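Local atomic coordinates of predicted DNA-binding transcriptional regulator (Aliivibrio fischeri ES114, PDB entry 7DWN), a protein that probably regulates transcription as a LysR-type DNA-binding factor, carrying an N-terminal helix-turn-helix domain joined to a periplasmic-binding-protein-like effector domain. Residues A[12-15]-A[19-22]; A[181-186]-A[190-195]; A[226-231]-A[246-251]. All coordinates share one frame; numbering follows the deposited sequence.

Contact 1. Residues A[12-15]-A[19-22]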
loop_
_atom_site.group_PDB
_atom_site.type_symbol
_atom_site.label_atom_id
_atom_site.label_comp_id
_atom_site.label_asym_id
_atom_site.label_seq_id
_atom_site.Cartn_x
_atom_site.Cartn_y
_atom_site.Cartn_z
ATOM N N LEU A 12 -6.690 -17.190 20.500
ATOM C CA LEU A 12 -7.198 -15.819 20.490
ATOM C C LEU A 12 -8.299 -15.632 21.534
ATOM O O LEU A 12 -8.299 -14.650 22.294
ATOM C CB LEU A 12 -7.704 -15.450 19.093
ATOM C CG LEU A 12 -6.645 -15.321 17.994
ATOM C CD1 LEU A 12 -7.294 -15.167 16.625
ATOM C CD2 LEU A 12 -5.714 -14.151 18.277
ATOM N N VAL A 13 -9.243 -16.576 21.595
ATOM C CA VAL A 13 -10.314 -16.479 22.586
ATOM C C VAL A 13 -9.742 -16.540 23.998
ATOM O O VAL A 13 -10.139 -15.762 24.881
ATOM C CB VAL A 13 -11.366 -17.577 22.348
ATOM C CG1 VAL A 13 -12.362 -17.611 23.492
ATOM C CG2 VAL A 13 -12.081 -17.343 21.024
ATOM N N LEU A 14 -8.798 -17.458 24.233
ATOM C CA LEU A 14 -8.166 -17.552 25.544
ATOM C C LEU A 14 -7.459 -16.254 25.912
ATOM O O LEU A 14 -7.475 -15.838 27.076
ATOM C CB LEU A 14 -7.182 -18.722 25.571
ATOM C CG LEU A 14 -6.402 -18.926 26.871
ATOM C CD1 LEU A 14 -7.339 -19.336 27.997
ATOM C CD2 LEU A 14 -5.301 -19.957 26.678
ATOM N N ALA A 15 -6.837 -15.597 24.931
ATOM C CA ALA A 15 -6.165 -14.331 25.196
ATOM C C ALA A 15 -7.160 -13.234 25.540
ATOM O O ALA A 15 -6.838 -12.330 26.321
ATOM C CB ALA A 15 -5.319 -13.923 23.990
ATOM N N ASN A 19 -9.237 -17.068 30.709
ATOM C CA ASN A 19 -9.682 -18.177 31.544
ATOM C C ASN A 19 -9.920 -19.389 30.659
ATOM O O ASN A 19 -10.595 -19.283 29.632
ATOM C CB ASN A 19 -10.958 -17.823 32.318
ATOM C CG ASN A 19 -11.352 -18.902 33.315
ATOM O OD1 ASN A 19 -12.011 -19.879 32.960
ATOM N ND2 ASN A 19 -10.948 -18.727 34.570
ATOM N N PHE A 20 -9.376 -20.538 31.069
ATOM C CA PHE A 20 -9.442 -21.736 30.236
ATOM C C PHE A 20 -10.874 -22.236 30.081
ATOM O O PHE A 20 -11.304 -22.571 28.972
ATOM C CB PHE A 20 -8.548 -22.832 30.825
ATOM C CG PHE A 20 -7.142 -22.821 30.292
ATOM C CD1 PHE A 20 -6.214 -21.903 30.755
ATOM C CD2 PHE A 20 -6.749 -23.732 29.323
ATOM C CE1 PHE A 20 -4.923 -21.894 30.265
ATOM C CE2 PHE A 20 -5.459 -23.728 28.829
ATOM C CZ PHE A 20 -4.545 -22.808 29.301
ATOM N N SER A 21 -11.630 -22.296 31.181
ATOM C CA SER A 21 -12.978 -22.857 31.114
ATOM C C SER A 21 -13.915 -21.959 30.317
ATOM O O SER A 21 -14.721 -22.447 29.515
ATOM C CB SER A 21 -13.527 -23.089 32.523
ATOM O OG SER A 21 -13.981 -21.879 33.105
ATOM N N GLN A 22 -13.823 -20.643 30.522
ATOM C CA GLN A 22 -14.654 -19.718 29.760
ATOM C C GLN A 22 -14.300 -19.752 28.278
ATOM O O GLN A 22 -15.191 -19.758 27.419
ATOM C CB GLN A 22 -14.509 -18.305 30.327
ATOM C CG GLN A 22 -14.888 -18.206 31.801
ATOM C CD GLN A 22 -14.551 -16.859 32.407
ATOM O OE1 GLN A 22 -14.016 -15.980 31.732
ATOM N NE2 GLN A 22 -14.864 -16.688 33.687
#
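One face of the Phe20 ring is packed by Leu14, whose CD1 stands over it, displaced toward the rim by CD1 of the ring. The Leu14 CD1 methyl lies 4.2 Å from the ring centroid, only 20° off the normal, a CH-pi contact. Leu14 CD2 lies above the same face toward the other end of the ring, 3.9 Å from Phe20 CZ, so both methyls of the fork sit on one side. Gln31 and Phe34 of helix 31-45, with Arg52 and Ile57, also touch this ring. Leu14 reaches it because its CG lies anti to the backbone N (chi1 178°), beside the carbonyl carbon. From there CD1 also rests against the backbone, 3.6 Å from Asn19 O. The CB of Asn19 points away from 12-15, and the residue serves as N-cap of helix 20-26. Its OD1 takes a nearly straight bond from Gln22 N (3.1 Å, 167° at the hydrogen), in the carbonyl plane and on a lone pair. Ser21 OG donates to the same Asn19 OD1 at 2.8 Å, and Ser21 N adds a weak bond. A short turn joins helices 5-17 and 20-26 in the helix-turn-helix domain. No hydrogen bond crosses between 12-15 and 19-22: the two helices meet through apolar packing, while the polar work of starting the second helix is done locally by one amide oxygen.

Contact 2. Residues A[181-186]-A[190-195]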
loop_
_atom_site.group_PDB
_atom_site.type_symbol
_atom_site.label_atom_id
_atom_site.label_comp_id
_atom_site.label_asym_id
_atom_site.label_seq_id
_atom_site.Cartn_x
_atom_site.Cartn_y
_atom_site.Cartn_z
ATOM N N PRO A 181 -38.178 13.793 -35.723
ATOM C CA PRO A 181 -37.170 14.232 -34.742
ATOM C C PRO A 181 -37.650 15.447 -33.961
ATOM O O PRO A 181 -37.936 16.499 -34.535
ATOM C CB PRO A 181 -35.947 14.560 -35.607
ATOM C CG PRO A 181 -36.493 14.807 -36.971
ATOM C CD PRO A 181 -37.692 13.914 -37.109
ATOM N N ILE A 182 -37.747 15.288 -32.638
ATOM C CA ILE A 182 -38.148 16.399 -31.777
ATOM C C ILE A 182 -37.061 17.463 -31.740
ATOM O O ILE A 182 -37.344 18.665 -31.792
ATOM C CB ILE A 182 -38.488 15.874 -30.372
ATOM C CG1 ILE A 182 -39.676 14.916 -30.446
ATOM C CG2 ILE A 182 -38.777 17.027 -29.427
ATOM C CD1 ILE A 182 -39.888 14.114 -29.196
ATOM N N TYR A 183 -35.805 17.041 -31.648
ATOM C CA TYR A 183 -34.671 17.937 -31.772
ATOM C C TYR A 183 -33.967 17.673 -33.095
ATOM O O TYR A 183 -34.138 16.618 -33.715
ATOM C CB TYR A 183 -33.697 17.762 -30.607
ATOM C CG TYR A 183 -34.363 17.815 -29.253
ATOM C CD1 TYR A 183 -34.766 19.026 -28.705
ATOM C CD2 TYR A 183 -34.589 16.656 -28.523
ATOM C CE1 TYR A 183 -35.377 19.081 -27.470
ATOM C CE2 TYR A 183 -35.200 16.703 -27.283
ATOM C CZ TYR A 183 -35.590 17.920 -26.761
ATOM O OH TYR A 183 -36.198 17.976 -25.530
ATOM N N ASP A 184 -33.169 18.643 -33.527
ATOM C CA ASP A 184 -32.544 18.553 -34.835
ATOM C C ASP A 184 -31.383 19.539 -34.895
ATOM O O ASP A 184 -31.168 20.334 -33.978
ATOM C CB ASP A 184 -33.564 18.826 -35.941
ATOM C CG ASP A 184 -33.684 20.294 -36.263
ATOM O OD1 ASP A 184 -32.788 20.804 -36.952
ATOM O OD2 ASP A 184 -34.651 20.943 -35.816
ATOM N N PHE A 185 -30.649 19.494 -36.012
ATOM C CA PHE A 185 -29.503 20.367 -36.236
ATOM C C PHE A 185 -29.731 21.404 -37.334
ATOM O O PHE A 185 -28.825 22.201 -37.604
ATOM C CB PHE A 185 -28.255 19.535 -36.576
ATOM C CG PHE A 185 -27.752 18.693 -35.433
ATOM C CD1 PHE A 185 -27.092 19.276 -34.361
ATOM C CD2 PHE A 185 -27.923 17.317 -35.441
ATOM C CE1 PHE A 185 -26.628 18.504 -33.311
ATOM C CE2 PHE A 185 -27.455 16.539 -34.396
ATOM C CZ PHE A 185 -26.810 17.133 -33.329
ATOM N N ILE A 186 -30.905 21.421 -37.973
ATOM C CA ILE A 186 -31.172 22.434 -38.993
ATOM C C ILE A 186 -31.398 23.796 -38.346
ATOM O O ILE A 186 -31.006 24.832 -38.899
ATOM C CB ILE A 186 -32.361 22.020 -39.888
ATOM C CG1 ILE A 186 -32.122 20.657 -40.556
ATOM C CG2 ILE A 186 -32.661 23.107 -40.911
ATOM C CD1 ILE A 186 -30.888 20.580 -41.438
ATOM N N ALA A 190 -29.320 26.096 -30.297
ATOM C CA ALA A 190 -28.690 25.000 -29.575
ATOM C C ALA A 190 -29.687 23.888 -29.255
ATOM O O ALA A 190 -30.905 24.076 -29.285
ATOM C CB ALA A 190 -28.039 25.512 -28.287
ATOM N N VAL A 191 -29.146 22.711 -28.947
ATOM C CA VAL A 191 -29.936 21.527 -28.621
ATOM C C VAL A 191 -29.580 21.070 -27.210
ATOM O O VAL A 191 -28.391 21.059 -26.844
ATOM C CB VAL A 191 -29.689 20.407 -29.653
ATOM C CG1 VAL A 191 -30.528 19.198 -29.351
ATOM C CG2 VAL A 191 -29.980 20.916 -31.051
ATOM N N PRO A 192 -30.566 20.712 -26.383
ATOM C CA PRO A 192 -30.258 20.062 -25.104
ATOM C C PRO A 192 -29.469 18.788 -25.350
ATOM O O PRO A 192 -29.914 17.889 -26.066
ATOM C CB PRO A 192 -31.636 19.775 -24.506
ATOM C CG PRO A 192 -32.570 19.803 -25.664
ATOM C CD PRO A 192 -32.013 20.833 -26.597
ATOM N N TRP A 193 -28.285 18.715 -24.749
ATOM C CA TRP A 193 -27.311 17.681 -25.057
ATOM C C TRP A 193 -27.094 16.829 -23.815
ATOM O O TRP A 193 -26.751 17.352 -22.746
ATOM C CB TRP A 193 -26.006 18.319 -25.534
ATOM C CG TRP A 193 -24.906 17.366 -25.837
ATOM C CD1 TRP A 193 -25.021 16.079 -26.272
ATOM C CD2 TRP A 193 -23.505 17.628 -25.720
ATOM N NE1 TRP A 193 -23.774 15.523 -26.435
ATOM C CE2 TRP A 193 -22.827 16.455 -26.100
ATOM C CE3 TRP A 193 -22.759 18.742 -25.329
ATOM C CZ2 TRP A 193 -21.438 16.367 -26.102
ATOM C CZ3 TRP A 193 -21.383 18.653 -25.330
ATOM C CH2 TRP A 193 -20.735 17.474 -25.713
ATOM N N LEU A 194 -27.329 15.526 -23.959
ATOM C CA LEU A 194 -27.066 14.535 -22.924
ATOM C C LEU A 194 -25.737 13.873 -23.262
ATOM O O LEU A 194 -25.648 13.096 -24.219
ATOM C CB LEU A 194 -28.196 13.509 -22.863
ATOM C CG LEU A 194 -29.616 14.078 -22.882
ATOM C CD1 LEU A 194 -30.631 12.992 -23.196
ATOM C CD2 LEU A 194 -29.941 14.742 -21.559
ATOM N N THR A 195 -24.708 14.175 -22.481
ATOM C CA THR A 195 -23.340 13.856 -22.853
ATOM C C THR A 195 -22.743 12.800 -21.934
ATOM O O THR A 195 -23.194 12.588 -20.806
ATOM C CB THR A 195 -22.469 15.118 -22.820
ATOM O OG1 THR A 195 -21.173 14.822 -23.353
ATOM C CG2 THR A 195 -22.316 15.625 -21.393
#
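With chi1 at -50°, Tyr183 sets its CG beside the backbone N and anti to the carbonyl carbon, which sends the ring toward strand 191-195. Val191 answers with CG1 anti to its backbone N (chi1 -178°), bringing that methyl 3.7 Å from Tyr183 CB at the root of the ring. The other branch turns to the loop backbone, with Val191 CG2 3.2 Å from Asp184 O, a tight fit. Farther along, Pro192 lies over one face of the tyrosine in a CH-pi contact, its CG 3.9 Å from the Tyr183 ring centroid, 30° off the ring normal, and closest to Tyr183 CE1 at 3.4 Å. The opposite face carries a methyl from the loop itself, Ile182 CG2, above the ring centre, so the ring is clamped between proline and isoleucine. Its far end is fixed too, since Tyr183 OH hydrogen-bonds Lys234 O. No hydrogen bond links 181-186 with 190-195; the strand's backbone bonds go elsewhere, to Ala214, Thr216 and Ile237. The result is an irregular loop between strands 160-174 and 191-195, packed mainly by side chains against the start of the latter, which runs parallel to 215-221 in the periplasmic-binding-protein-like fold of LysR effector domains.

Contact 3. Residues A[226-231]-A[246-251]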
loop_
_atom_site.group_PDB
_atom_site.type_symbol
_atom_site.label_atom_id
_atom_site.label_comp_id
_atom_site.label_asym_id
_atom_site.label_seq_id
_atom_site.Cartn_x
_atom_site.Cartn_y
_atom_site.Cartn_z
ATOM N N MET A 226 -28.403 5.304 -19.195
ATOM C CA MET A 226 -28.931 6.540 -18.626
ATOM C C MET A 226 -29.245 7.560 -19.718
ATOM O O MET A 226 -30.346 8.133 -19.759
ATOM C CB MET A 226 -27.923 7.111 -17.626
ATOM C CG MET A 226 -28.490 8.100 -16.628
ATOM S SD MET A 226 -29.646 7.327 -15.485
ATOM C CE MET A 226 -31.211 7.857 -16.177
ATOM N N LEU A 227 -28.276 7.806 -20.607
ATOM C CA LEU A 227 -28.493 8.724 -21.722
ATOM C C LEU A 227 -29.627 8.246 -22.616
ATOM O O LEU A 227 -30.425 9.053 -23.100
ATOM C CB LEU A 227 -27.211 8.880 -22.542
ATOM C CG LEU A 227 -25.967 9.423 -21.843
ATOM C CD1 LEU A 227 -24.858 9.651 -22.858
ATOM C CD2 LEU A 227 -26.288 10.707 -21.104
ATOM N N LYS A 228 -29.708 6.935 -22.848
ATOM C CA LYS A 228 -30.774 6.380 -23.676
ATOM C C LYS A 228 -32.142 6.655 -23.063
ATOM O O LYS A 228 -33.075 7.076 -23.758
ATOM C CB LYS A 228 -30.546 4.877 -23.859
ATOM C CG LYS A 228 -31.665 4.134 -24.562
ATOM C CD LYS A 228 -31.343 2.650 -24.635
ATOM C CE LYS A 228 -32.487 1.851 -25.227
ATOM N NZ LYS A 228 -32.193 0.391 -25.209
ATOM N N ILE A 229 -32.270 6.433 -21.752
ATOM C CA ILE A 229 -33.534 6.691 -21.068
ATOM C C ILE A 229 -33.899 8.165 -21.157
ATOM O O ILE A 229 -35.049 8.518 -21.453
ATOM C CB ILE A 229 -33.462 6.211 -19.607
ATOM C CG1 ILE A 229 -33.436 4.684 -19.552
ATOM C CG2 ILE A 229 -34.637 6.753 -18.818
ATOM C CD1 ILE A 229 -33.365 4.132 -18.156
ATOM N N LEU A 230 -32.929 9.052 -20.924
ATOM C CA LEU A 230 -33.251 10.476 -20.977
ATOM C C LEU A 230 -33.577 10.933 -22.396
ATOM O O LEU A 230 -34.372 11.862 -22.575
ATOM C CB LEU A 230 -32.115 11.306 -20.385
ATOM C CG LEU A 230 -32.060 11.278 -18.856
ATOM C CD1 LEU A 230 -31.269 12.459 -18.323
ATOM C CD2 LEU A 230 -33.461 11.251 -18.260
ATOM N N VAL A 231 -32.989 10.293 -23.409
ATOM C CA VAL A 231 -33.378 10.568 -24.790
ATOM C C VAL A 231 -34.823 10.152 -25.019
ATOM O O VAL A 231 -35.624 10.902 -25.590
ATOM C CB VAL A 231 -32.429 9.858 -25.773
ATOM C CG1 VAL A 231 -33.031 9.827 -27.171
ATOM C CG2 VAL A 231 -31.081 10.547 -25.799
ATOM N N GLN A 246 -31.279 -0.494 -31.311
ATOM C CA GLN A 246 -31.754 -1.080 -32.562
ATOM C C GLN A 246 -33.270 -1.229 -32.571
ATOM O O GLN A 246 -33.920 -0.937 -33.581
ATOM C CB GLN A 246 -31.079 -2.430 -32.805
ATOM C CG GLN A 246 -29.634 -2.324 -33.265
ATOM C CD GLN A 246 -29.477 -1.483 -34.520
ATOM O OE1 GLN A 246 -30.329 -1.503 -35.409
ATOM N NE2 GLN A 246 -28.382 -0.735 -34.595
ATOM N N GLU A 247 -33.856 -1.678 -31.459
ATOM C CA GLU A 247 -35.308 -1.834 -31.415
ATOM C C GLU A 247 -36.010 -0.483 -31.360
ATOM O O GLU A 247 -37.077 -0.310 -31.958
ATOM C CB GLU A 247 -35.712 -2.701 -30.224
ATOM C CG GLU A 247 -35.445 -4.181 -30.436
ATOM C CD GLU A 247 -35.676 -5.008 -29.188
ATOM O OE1 GLU A 247 -36.282 -4.486 -28.227
ATOM O OE2 GLU A 247 -35.245 -6.180 -29.165
ATOM N N GLU A 248 -35.428 0.487 -30.650
ATOM C CA GLU A 248 -36.012 1.824 -30.618
ATOM C C GLU A 248 -35.979 2.467 -32.000
ATOM O O GLU A 248 -36.939 3.134 -32.406
ATOM C CB GLU A 248 -35.282 2.698 -29.597
ATOM C CG GLU A 248 -35.541 2.327 -28.139
ATOM C CD GLU A 248 -34.864 1.035 -27.727
ATOM O OE1 GLU A 248 -35.390 0.344 -26.829
ATOM O OE2 GLU A 248 -33.807 0.706 -28.305
ATOM N N LEU A 249 -34.879 2.283 -32.734
ATOM C CA LEU A 249 -34.846 2.702 -34.132
ATOM C C LEU A 249 -35.889 1.954 -34.949
ATOM O O LEU A 249 -36.562 2.543 -35.805
ATOM C CB LEU A 249 -33.451 2.476 -34.717
ATOM C CG LEU A 249 -32.318 3.418 -34.303
ATOM C CD1 LEU A 249 -30.969 2.815 -34.661
ATOM C CD2 LEU A 249 -32.484 4.778 -34.961
ATOM N N ALA A 250 -36.043 0.653 -34.691
ATOM C CA ALA A 250 -37.007 -0.154 -35.433
ATOM C C ALA A 250 -38.438 0.215 -35.065
ATOM O O ALA A 250 -39.312 0.278 -35.936
ATOM C CB ALA A 250 -36.751 -1.638 -35.178
ATOM N N GLN A 251 -38.698 0.452 -33.781
ATOM C CA GLN A 251 -40.003 0.928 -33.344
ATOM C C GLN A 251 -40.197 2.417 -33.596
ATOM O O GLN A 251 -41.232 2.966 -33.204
ATOM C CB GLN A 251 -40.204 0.611 -31.859
ATOM C CG GLN A 251 -40.229 -0.881 -31.550
ATOM C CD GLN A 251 -40.190 -1.176 -30.063
ATOM O OE1 GLN A 251 -39.952 -0.285 -29.248
ATOM N NE2 GLN A 251 -40.424 -2.433 -29.701
#
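Lys228 and Glu248 carry this contact alone, the ammonium of one meeting the carboxylate of the other in a long salt bridge. Lys228 NZ is 3.5 Å from Glu248 OE2 and 3.6 Å from Glu248 OE1, almost evenly shared between the two oxygens and not a hydrogen bond to either. The last methylene is just as near, with Lys228 CE 3.5 Å from Glu248 CD, so the lysine end lies against the carboxylate with its carbon as well as its nitrogen. The two side chains cross at about a right angle. Lys228 is extended beyond CG, and the two side chains together bridge the 9.8 Å between Lys228 CA and Glu248 CA; Glu248 instead bends at chi2 (72°), which brings its carboxylate against the end of the lysine. Next outward, Lys228 NZ hydrogen-bonds Ser244 O, just before helix 246-250, which gives the ammonium a stronger anchor than the carboxylate does. Farther out, Lys228 touches Leu240 and Glu248 touches Val254, Leu227 and Val231 pack helix 224-232 on Leu194 and on strand 238-241, and Met226 and Ile229 meet Ile108 and Pro109 of the second subunit. Lying at the surface, such a loose ion pair probably contributes a modest electrostatic tie between the two helices, and the Ser244 carbonyl would help keep the ammonium in place.

Contacts 2 and 3 are neighbours in the effector domain, their centres about 15 Å apart. Leu194 of strand 191-195 joins them: it packs on Leu227, Leu230 and Val231, with Leu194 CD1 3.6 Å from Leu230 CB. The same helix 224-232 also meets the second subunit, through Met226 and Ile229. Contact 1 stands apart in the helix-turn-helix domain, across the chain's centre, its centre about 71 Å from that of contact 2 and 64 Å from that of contact 3. Its nearest atoms stay about 45 Å from contact 3, consistent with the elongated LysR architecture, in which the long helix 61-83 leads away from the DNA-binding end.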